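Local atomic coordinates of occlusion-derived virus envelope protein E66 (Autographa californica nucleopolyhedrovirus, PDB entry 3VSN), a protein that acts as a chondroitin lyase of the baculovirus envelope, is essential for oral infectivity and may digest the chondroitin sulfate barrier of the host midgut. Residues A[51-56]-A[82-87]; A[601-606]-A[654-659]; A[608-613]-A[643-648]. All blocks are in the same frame, centred on the assembly; numbering follows the deposited sequence.

Contact 1. Residues A[51-56]-A[82-87]; sequences EKVVNP and CHTLIG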
loop_
_atom_site.group_PDB
_atom_site.type_symbol
_atom_site.label_atom_id
_atom_site.label_comp_id
_atom_site.label_asym_id
_atom_site.label_seq_id
_atom_site.Cartn_x
_atom_site.Cartn_y
_atom_site.Cartn_z
ATOM N N GLU A 51 2.325 10.833 11.273
ATOM C CA GLU A 51 2.178 12.271 11.514
ATOM C C GLU A 51 3.335 12.783 12.366
ATOM O O GLU A 51 3.448 12.440 13.549
ATOM C CB GLU A 51 0.825 12.564 12.179
ATOM C CG GLU A 51 -0.368 12.158 11.319
ATOM C CD GLU A 51 -1.678 12.043 12.084
ATOM O OE1 GLU A 51 -1.696 12.169 13.331
ATOM O OE2 GLU A 51 -2.709 11.810 11.423
ATOM N N LYS A 52 4.202 13.588 11.756
ATOM C CA LYS A 52 5.408 14.078 12.428
ATOM C C LYS A 52 6.075 15.227 11.681
ATOM O O LYS A 52 5.774 15.477 10.512
ATOM C CB LYS A 52 6.421 12.939 12.633
ATOM C CG LYS A 52 6.894 12.246 11.357
ATOM C CD LYS A 52 8.084 11.346 11.650
ATOM C CE LYS A 52 8.666 10.737 10.383
ATOM N NZ LYS A 52 7.847 9.603 9.880
ATOM N N VAL A 53 6.973 15.918 12.380
ATOM C CA VAL A 53 7.869 16.905 11.783
ATOM C C VAL A 53 9.302 16.430 12.031
ATOM O O VAL A 53 9.776 16.406 13.175
ATOM C CB VAL A 53 7.644 18.326 12.360
ATOM C CG1 VAL A 53 8.736 19.283 11.906
ATOM C CG2 VAL A 53 6.277 18.862 11.956
ATOM N N VAL A 54 9.978 16.038 10.955
ATOM C CA VAL A 54 11.308 15.432 11.050
ATOM C C VAL A 54 12.398 16.489 11.110
ATOM O O VAL A 54 12.356 17.470 10.365
ATOM C CB VAL A 54 11.600 14.496 9.854
ATOM C CG1 VAL A 54 12.901 13.726 10.068
ATOM C CG2 VAL A 54 10.450 13.529 9.633
ATOM N N ASN A 55 13.372 16.268 11.993
ATOM C CA ASN A 55 14.573 17.098 12.087
ATOM C C ASN A 55 14.260 18.607 12.080
ATOM O O ASN A 55 14.748 19.341 11.221
ATOM C CB ASN A 55 15.565 16.716 10.971
ATOM C CG ASN A 55 16.945 17.323 11.166
ATOM O OD1 ASN A 55 17.396 17.538 12.293
ATOM N ND2 ASN A 55 17.626 17.601 10.060
ATOM N N PRO A 56 13.431 19.071 13.035
ATOM C CA PRO A 56 13.065 20.483 13.012
ATOM C C PRO A 56 14.236 21.390 13.376
ATOM O O PRO A 56 15.120 20.991 14.139
ATOM C CB PRO A 56 11.972 20.576 14.077
ATOM C CG PRO A 56 12.287 19.479 15.032
ATOM C CD PRO A 56 12.839 18.365 14.189
ATOM N N CYS A 82 3.189 21.185 18.701
ATOM C CA CYS A 82 3.246 19.836 19.260
ATOM C C CYS A 82 4.195 18.908 18.490
ATOM O O CYS A 82 5.085 18.294 19.089
ATOM C CB CYS A 82 1.840 19.239 19.344
ATOM S SG CYS A 82 0.826 19.934 20.669
ATOM N N HIS A 83 4.017 18.820 17.170
ATOM C CA HIS A 83 4.884 17.980 16.331
ATOM C C HIS A 83 6.323 18.417 16.343
ATOM O O HIS A 83 7.226 17.585 16.368
ATOM C CB HIS A 83 4.375 17.922 14.893
ATOM C CG HIS A 83 3.135 17.080 14.716
ATOM N ND1 HIS A 83 3.062 15.802 15.131
ATOM C CD2 HIS A 83 1.910 17.372 14.120
ATOM C CE1 HIS A 83 1.851 15.302 14.829
ATOM N NE2 HIS A 83 1.146 16.267 14.211
ATOM N N THR A 84 6.547 19.728 16.326
ATOM C CA THR A 84 7.898 20.282 16.325
ATOM C C THR A 84 8.638 19.983 17.637
ATOM O O THR A 84 9.830 19.664 17.615
ATOM C CB THR A 84 7.876 21.792 16.002
ATOM O OG1 THR A 84 7.156 21.999 14.780
ATOM C CG2 THR A 84 9.280 22.344 15.842
ATOM N N LEU A 85 7.927 20.067 18.764
ATOM C CA LEU A 85 8.485 19.679 20.063
ATOM C C LEU A 85 8.897 18.207 20.095
ATOM O O LEU A 85 9.983 17.872 20.575
ATOM C CB LEU A 85 7.498 19.971 21.201
ATOM C CG LEU A 85 7.366 21.414 21.693
ATOM C CD1 LEU A 85 6.229 21.514 22.696
ATOM C CD2 LEU A 85 8.670 21.911 22.302
ATOM N N ILE A 86 8.024 17.336 19.588
ATOM C CA ILE A 86 8.333 15.905 19.494
ATOM C C ILE A 86 9.552 15.684 18.593
ATOM O O ILE A 86 10.451 14.917 18.941
ATOM C CB ILE A 86 7.115 15.074 19.024
ATOM C CG1 ILE A 86 6.008 15.109 20.090
ATOM C CG2 ILE A 86 7.523 13.631 18.722
ATOM C CD1 ILE A 86 4.644 14.673 19.592
ATOM N N GLY A 87 9.591 16.376 17.455
ATOM C CA GLY A 87 10.747 16.313 16.552
ATOM C C GLY A 87 12.054 16.698 17.233
ATOM O O GLY A 87 13.100 16.083 16.989
HETATM O O HOH W 1 4.635 13.649 15.925
HETATM O O HOH W 2 6.947 15.142 15.171
HETATM O O HOH W 3 13.653 14.797 14.418
#

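Contact 2. Residues A[601-606]-A[654-659]; sequences VSFMSA and FIFEIV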
loop_
_atom_site.group_PDB
_atom_site.type_symbol
_atom_site.label_atom_id
_atom_site.label_comp_id
_atom_site.label_asym_id
_atom_site.label_seq_id
_atom_site.Cartn_x
_atom_site.Cartn_y
_atom_site.Cartn_z
ATOM N N VAL A 601 5.271 -26.396 -9.448
ATOM C CA VAL A 601 4.201 -25.850 -10.282
ATOM C C VAL A 601 3.048 -25.398 -9.389
ATOM O O VAL A 601 2.675 -26.105 -8.447
ATOM C CB VAL A 601 3.673 -26.878 -11.312
ATOM C CG1 VAL A 601 2.579 -26.263 -12.169
ATOM C CG2 VAL A 601 4.790 -27.376 -12.211
ATOM N N SER A 602 2.494 -24.225 -9.691
ATOM C CA SER A 602 1.313 -23.721 -8.995
ATOM C C SER A 602 0.168 -23.458 -9.980
ATOM O O SER A 602 0.398 -22.916 -11.064
ATOM C CB SER A 602 1.659 -22.440 -8.232
ATOM O OG SER A 602 0.485 -21.810 -7.749
ATOM N N PHE A 603 -1.050 -23.854 -9.595
ATOM C CA PHE A 603 -2.276 -23.599 -10.365
ATOM C C PHE A 603 -3.279 -22.860 -9.499
ATOM O O PHE A 603 -3.337 -23.091 -8.291
ATOM C CB PHE A 603 -2.986 -24.904 -10.727
ATOM C CG PHE A 603 -2.304 -25.732 -11.771
ATOM C CD1 PHE A 603 -1.343 -26.669 -11.410
ATOM C CD2 PHE A 603 -2.684 -25.638 -13.110
ATOM C CE1 PHE A 603 -0.741 -27.470 -12.369
ATOM C CE2 PHE A 603 -2.084 -26.441 -14.076
ATOM C CZ PHE A 603 -1.109 -27.353 -13.701
ATOM N N MET A 604 -4.108 -22.023 -10.120
ATOM C CA MET A 604 -5.300 -21.490 -9.460
ATOM C C MET A 604 -6.394 -21.194 -10.481
ATOM O O MET A 604 -6.103 -20.819 -11.615
ATOM C CB MET A 604 -4.981 -20.227 -8.652
ATOM C CG MET A 604 -6.190 -19.653 -7.925
ATOM S SD MET A 604 -5.864 -18.189 -6.933
ATOM C CE MET A 604 -7.541 -17.646 -6.600
ATOM N N SER A 605 -7.646 -21.372 -10.064
ATOM C CA SER A 605 -8.803 -21.048 -10.892
ATOM C C SER A 605 -9.385 -19.688 -10.504
ATOM O O SER A 605 -9.509 -19.380 -9.320
ATOM C CB SER A 605 -9.878 -22.126 -10.741
ATOM O OG SER A 605 -11.106 -21.679 -11.282
ATOM N N ALA A 606 -9.754 -18.887 -11.503
ATOM C CA ALA A 606 -10.382 -17.587 -11.249
ATOM C C ALA A 606 -11.786 -17.752 -10.665
ATOM O O ALA A 606 -12.353 -16.800 -10.126
ATOM C CB ALA A 606 -10.415 -16.741 -12.518
ATOM N N PHE A 654 -3.070 -24.631 -5.974
ATOM C CA PHE A 654 -2.672 -26.032 -5.956
ATOM C C PHE A 654 -1.182 -26.099 -6.263
ATOM O O PHE A 654 -0.743 -25.626 -7.311
ATOM C CB PHE A 654 -3.446 -26.831 -7.015
ATOM C CG PHE A 654 -4.939 -26.763 -6.859
ATOM C CD1 PHE A 654 -5.663 -25.704 -7.400
ATOM C CD2 PHE A 654 -5.621 -27.764 -6.178
ATOM C CE1 PHE A 654 -7.039 -25.637 -7.249
ATOM C CE2 PHE A 654 -6.998 -27.707 -6.030
ATOM C CZ PHE A 654 -7.707 -26.643 -6.566
ATOM N N ILE A 655 -0.412 -26.686 -5.352
ATOM C CA ILE A 655 1.034 -26.779 -5.519
ATOM C C ILE A 655 1.455 -28.233 -5.720
ATOM O O ILE A 655 1.058 -29.120 -4.954
ATOM C CB ILE A 655 1.790 -26.136 -4.331
ATOM C CG1 ILE A 655 1.371 -24.664 -4.172
ATOM C CG2 ILE A 655 3.301 -26.239 -4.529
ATOM C CD1 ILE A 655 1.739 -24.046 -2.835
ATOM N N PHE A 656 2.236 -28.462 -6.775
ATOM C CA PHE A 656 2.732 -29.785 -7.115
ATOM C C PHE A 656 4.243 -29.762 -7.247
ATOM O O PHE A 656 4.834 -28.734 -7.596
ATOM C CB PHE A 656 2.117 -30.280 -8.430
ATOM C CG PHE A 656 0.621 -30.371 -8.396
ATOM C CD1 PHE A 656 -0.008 -31.515 -7.915
ATOM C CD2 PHE A 656 -0.163 -29.308 -8.838
ATOM C CE1 PHE A 656 -1.390 -31.599 -7.875
ATOM C CE2 PHE A 656 -1.547 -29.387 -8.800
ATOM C CZ PHE A 656 -2.160 -30.533 -8.311
ATOM N N GLU A 657 4.854 -30.905 -6.957
ATOM C CA GLU A 657 6.280 -31.102 -7.136
ATOM C C GLU A 657 6.483 -31.944 -8.389
ATOM O O GLU A 657 5.822 -32.964 -8.568
ATOM C CB GLU A 657 6.868 -31.799 -5.904
ATOM C CG GLU A 657 8.351 -32.137 -5.996
ATOM C CD GLU A 657 8.871 -32.880 -4.771
ATOM O OE1 GLU A 657 8.082 -33.190 -3.853
ATOM O OE2 GLU A 657 10.081 -33.165 -4.724
ATOM N N ILE A 658 7.386 -31.511 -9.260
ATOM C CA ILE A 658 7.711 -32.283 -10.456
ATOM C C ILE A 658 8.717 -33.369 -10.068
ATOM O O ILE A 658 9.837 -33.058 -9.665
ATOM C CB ILE A 658 8.254 -31.374 -11.583
ATOM C CG1 ILE A 658 7.223 -30.301 -11.963
ATOM C CG2 ILE A 658 8.621 -32.187 -12.813
ATOM C CD1 ILE A 658 5.845 -30.843 -12.309
ATOM N N VAL A 659 8.292 -34.630 -10.174
ATOM C CA VAL A 659 9.052 -35.784 -9.661
ATOM C C VAL A 659 9.451 -36.778 -10.759
ATOM O O VAL A 659 9.362 -36.490 -11.950
ATOM C CB VAL A 659 8.274 -36.546 -8.555
ATOM C CG1 VAL A 659 8.087 -35.672 -7.320
ATOM C CG2 VAL A 659 6.929 -37.052 -9.073
ATOM O OXT VAL A 659 9.873 -37.909 -10.494
#

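Contact 3. Residues A[608-613]-A[643-648]; sequences EDTTIP and FKLNNS. With GOL (glycerol), chain B.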
loop_
_atom_site.group_PDB
_atom_site.type_symbol
_atom_site.label_atom_id
_atom_site.label_comp_id
_atom_site.label_asym_id
_atom_site.label_seq_id
_atom_site.Cartn_x
_atom_site.Cartn_y
_atom_site.Cartn_z
ATOM N N GLU A 608 -12.137 -19.807 -8.244
ATOM C CA GLU A 608 -11.748 -20.164 -6.871
ATOM C C GLU A 608 -12.107 -21.608 -6.499
ATOM O O GLU A 608 -12.361 -21.927 -5.333
ATOM C CB GLU A 608 -12.294 -19.141 -5.857
ATOM C CG GLU A 608 -11.830 -17.712 -6.143
ATOM C CD GLU A 608 -12.531 -16.657 -5.301
ATOM O OE1 GLU A 608 -13.705 -16.854 -4.926
ATOM O OE2 GLU A 608 -11.908 -15.610 -5.025
ATOM N N ASP A 609 -12.110 -22.478 -7.507
ATOM C CA ASP A 609 -12.328 -23.908 -7.306
ATOM C C ASP A 609 -11.321 -24.467 -6.305
ATOM O O ASP A 609 -10.129 -24.152 -6.368
ATOM C CB ASP A 609 -12.195 -24.662 -8.633
ATOM C CG ASP A 609 -13.326 -24.358 -9.607
ATOM O OD1 ASP A 609 -14.168 -23.480 -9.323
ATOM O OD2 ASP A 609 -13.375 -25.005 -10.670
ATOM N N THR A 610 -11.805 -25.288 -5.378
ATOM C CA THR A 610 -10.928 -25.931 -4.397
ATOM C C THR A 610 -10.537 -27.339 -4.854
ATOM O O THR A 610 -9.799 -28.044 -4.165
ATOM C CB THR A 610 -11.570 -25.977 -2.998
ATOM O OG1 THR A 610 -12.827 -26.657 -3.077
ATOM C CG2 THR A 610 -11.794 -24.558 -2.469
ATOM N N THR A 611 -11.040 -27.733 -6.024
ATOM C CA THR A 611 -10.610 -28.962 -6.686
ATOM C C THR A 611 -10.086 -28.647 -8.088
ATOM O O THR A 611 -10.537 -27.686 -8.718
ATOM C CB THR A 611 -11.741 -30.010 -6.774
ATOM O OG1 THR A 611 -12.845 -29.465 -7.505
ATOM C CG2 THR A 611 -12.207 -30.438 -5.380
ATOM N N ILE A 612 -9.119 -29.438 -8.549
ATOM C CA ILE A 612 -8.549 -29.316 -9.898
ATOM C C ILE A 612 -8.563 -30.692 -10.576
ATOM O O ILE A 612 -8.057 -31.661 -10.007
ATOM C CB ILE A 612 -7.113 -28.723 -9.875
ATOM C CG1 ILE A 612 -6.578 -28.505 -11.300
ATOM C CG2 ILE A 612 -6.154 -29.594 -9.061
ATOM C CD1 ILE A 612 -5.278 -27.722 -11.355
ATOM N N PRO A 613 -9.159 -30.789 -11.781
ATOM C CA PRO A 613 -9.204 -32.079 -12.475
ATOM C C PRO A 613 -7.840 -32.515 -13.006
ATOM O O PRO A 613 -7.018 -31.663 -13.372
ATOM C CB PRO A 613 -10.162 -31.818 -13.648
ATOM C CG PRO A 613 -10.911 -30.576 -13.285
ATOM C CD PRO A 613 -9.923 -29.760 -12.506
ATOM N N PHE A 643 -7.524 -33.349 -7.735
ATOM C CA PHE A 643 -7.001 -33.047 -6.405
ATOM C C PHE A 643 -7.850 -31.997 -5.707
ATOM O O PHE A 643 -8.462 -31.154 -6.353
ATOM C CB PHE A 643 -5.565 -32.528 -6.487
ATOM C CG PHE A 643 -4.598 -33.501 -7.083
ATOM C CD1 PHE A 643 -3.922 -34.415 -6.278
ATOM C CD2 PHE A 643 -4.339 -33.488 -8.453
ATOM C CE1 PHE A 643 -3.020 -35.311 -6.832
ATOM C CE2 PHE A 643 -3.438 -34.380 -9.007
ATOM C CZ PHE A 643 -2.777 -35.293 -8.197
ATOM N N LYS A 644 -7.854 -32.047 -4.382
ATOM C CA LYS A 644 -8.562 -31.082 -3.560
ATOM C C LYS A 644 -7.550 -30.452 -2.612
ATOM O O LYS A 644 -6.683 -31.143 -2.092
ATOM C CB LYS A 644 -9.667 -31.788 -2.781
ATOM C CG LYS A 644 -10.488 -30.917 -1.849
ATOM C CD LYS A 644 -11.618 -31.740 -1.246
ATOM C CE LYS A 644 -12.324 -31.013 -0.117
ATOM N NZ LYS A 644 -13.132 -29.880 -0.645
ATOM N N LEU A 645 -7.667 -29.145 -2.388
ATOM C CA LEU A 645 -6.762 -28.433 -1.483
ATOM C C LEU A 645 -6.821 -28.991 -0.061
ATOM O O LEU A 645 -7.906 -29.270 0.452
ATOM C CB LEU A 645 -7.100 -26.940 -1.459
ATOM C CG LEU A 645 -6.874 -26.138 -2.747
ATOM C CD1 LEU A 645 -7.489 -24.754 -2.613
ATOM C CD2 LEU A 645 -5.393 -26.042 -3.100
ATOM N N ASN A 646 -5.655 -29.157 0.565
ATOM C CA ASN A 646 -5.584 -29.556 1.975
ATOM C C ASN A 646 -6.280 -28.538 2.873
ATOM O O ASN A 646 -6.955 -28.905 3.829
ATOM C CB ASN A 646 -4.129 -29.734 2.433
ATOM C CG ASN A 646 -3.469 -30.976 1.855
ATOM O OD1 ASN A 646 -4.130 -31.844 1.287
ATOM N ND2 ASN A 646 -2.151 -31.065 2.006
ATOM N N ASN A 647 -6.110 -27.256 2.548
ATOM C CA ASN A 647 -6.685 -26.166 3.329
ATOM C C ASN A 647 -6.893 -24.946 2.444
ATOM O O ASN A 647 -5.933 -24.357 1.954
ATOM C CB ASN A 647 -5.770 -25.816 4.515
ATOM C CG ASN A 647 -6.363 -24.752 5.428
ATOM O OD1 ASN A 647 -7.497 -24.309 5.241
ATOM N ND2 ASN A 647 -5.590 -24.337 6.431
ATOM N N SER A 648 -8.150 -24.564 2.247
ATOM C CA SER A 648 -8.459 -23.414 1.403
ATOM C C SER A 648 -8.807 -22.165 2.210
ATOM O O SER A 648 -9.318 -21.194 1.649
ATOM C CB SER A 648 -9.599 -23.756 0.442
ATOM O OG SER A 648 -10.790 -24.007 1.165
HETATM C C1 GOL B . -12.846 -27.151 1.509
HETATM O O1 GOL B . -13.296 -26.850 0.143
HETATM C C2 GOL B . -11.320 -26.913 1.575
HETATM O O2 GOL B . -10.659 -27.541 0.452
HETATM C C3 GOL B . -10.770 -27.471 2.889
HETATM O O3 GOL B . -10.364 -26.389 3.744
#

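Contact 1. Residues A[51-56]-A[82-87]
His83, on helix 75-93 of the alpha/alpha toroid, turns its imidazole against the loop residues Glu51 and Lys52. Its CB points toward the loop and, with CG anti to the carbonyl carbon (chi1 -73°), the ring lies beside both: the backbone N of Lys52 sits over one face, offset toward the rim, while CE1 comes 3.5 Å from Glu51 O obliquely. At the ring edge, in its plane, a water 2.8 Å from His83 ND1 donates to Glu51 O. Glu51 OE1 is held by a hydrogen bond with Tyr138 and a salt bridge to Arg194, and its side chain lies about 8 Å from that of the catalytic Asn191. Val53 slants across His83, its branch CG2 touching His83 CB at 3.6 Å; a compact beta-branched residue suits a loop packed close against a helix. A second water, accepting from Val53 N and donating to His83 O, and a third, linking Asn55 N to Gly87 O, pin the loop backbone to the helix. Farther along, the rigid ring of Pro56 has CB 3.7 Å from Thr84 CG2. Lacking a side chain, Gly87 admits the loop closely: its CA makes a CA-H...O contact of 3.5 Å with Val53 O, which is buried without a hydrogen-bond partner in the model.

Contact 2. Residues A[601-606]-A[654-659]
Val601 and Phe656 are a hydrogen-bonded pair of two antiparallel strands in the C-terminal beta-sheets of the chain, as are Phe603 and Phe654, with Ser602 and Ile655 the non-hydrogen-bonded pair between them. Four N-H...O bonds join the backbones; the one from Phe656 N to Val601 O is 2.9 Å long and nearly straight at 170°. On the apolar, aromatic face carrying Val601, Phe603, Phe654 and Phe656, all three phenylalanines place CG anti to the carbonyl carbon, yet their rings part company. Those of Phe603 and Phe656 meet rim to rim, planes at 82°, with Phe603 CD1 3.8 Å from Phe656 CE2, neither lying over the other's face. Phe654 instead sets its edge beside Phe603 O, CD1 at 3.6 Å. Such large flat side chains suit a buried sheet face, filling volume without polar needs. Ile658, bent at chi2 (-53°), brings CD1 back to within 3.6 Å of Val601 CG2. The small Ser602 faces the other way, its hydroxyl bonded to Gln653. Strands 600-605 and 654-658 lie between strands 592-597 and 631-633; helix 614-623 covers Phe603 and Phe656 through Ile617 and Val601 through Phe621, and strand 414-421 meets Ser602 and Met604.

Contact 3. Residues A[608-613]-A[643-648]
The Phe643 ring has Ile612 CG2 at its edge, close to its plane, and packs edge-to-face with Phe656 and with Phe614; these apolar groups suit the buried side of a short antiparallel pairing. Ile612 crosses Phe643 obliquely: with CG1 anti to the backbone N (chi1 -176°) the rest of the chain leads away, and CG2 is the branch that meets Phe643, 3.9 Å from its CB. Two backbone bonds of 2.9 Å, Ile612 N to Phe643 O and Phe643 N to Ile612 O, make this a hydrogen-bonded pair. Next along, Thr611 and Lys644 form the non-hydrogen-bonded pair on the opposite face, where methyl CG2 of Thr611 rests 3.9 Å from Lys644 CB. The lysine's long aliphatic stem serves as packing there, while its ammonium makes a cation-pi contact with Tyr639. Thr610 O accepts from Leu645 N at 3.0 Å, and methyl CG2 of Thr610 touches Ser648 CB at 3.7 Å. Side by side, Thr610 and Lys644 point their polar ends to one hydroxyl, O1, of a bound glycerol; both bonds are weak, as is that from glycerol O2 to Leu645 O. Ser648 N gives glycerol O3 a nearly straight bond, 3.2 Å at 173°. The glycerol probably came from the crystallisation liquor and lies away from the catalytic residues. Apolar on one side, the contact has a polar end of hydroxyl, ammonium and backbone groups, consistent with holding a small polyol.

In the fold
From the N terminus, the chain leaves helix 29-48 and contact 1 closes first, a 25-residue loop returning on helix 75-93 within the helical toroid. The chain then runs through the rest of the toroid and several beta sheets before contact 2 opens on strand 600-605. Contact 3 opens and closes within the 47 residues that contact 2 spans, so the two are nested: helix 614-623 and strands 631-633 and 636-639 lie between the two segments of contact 3. Contacts 2 and 3 touch, Phe654 CZ standing 3.4 Å from Thr610 C, and tie a three-stranded sheet to a larger one. Contact 1, on the opposite side of the chain's centre, is about 35 Å from contact 2 between nearest atoms.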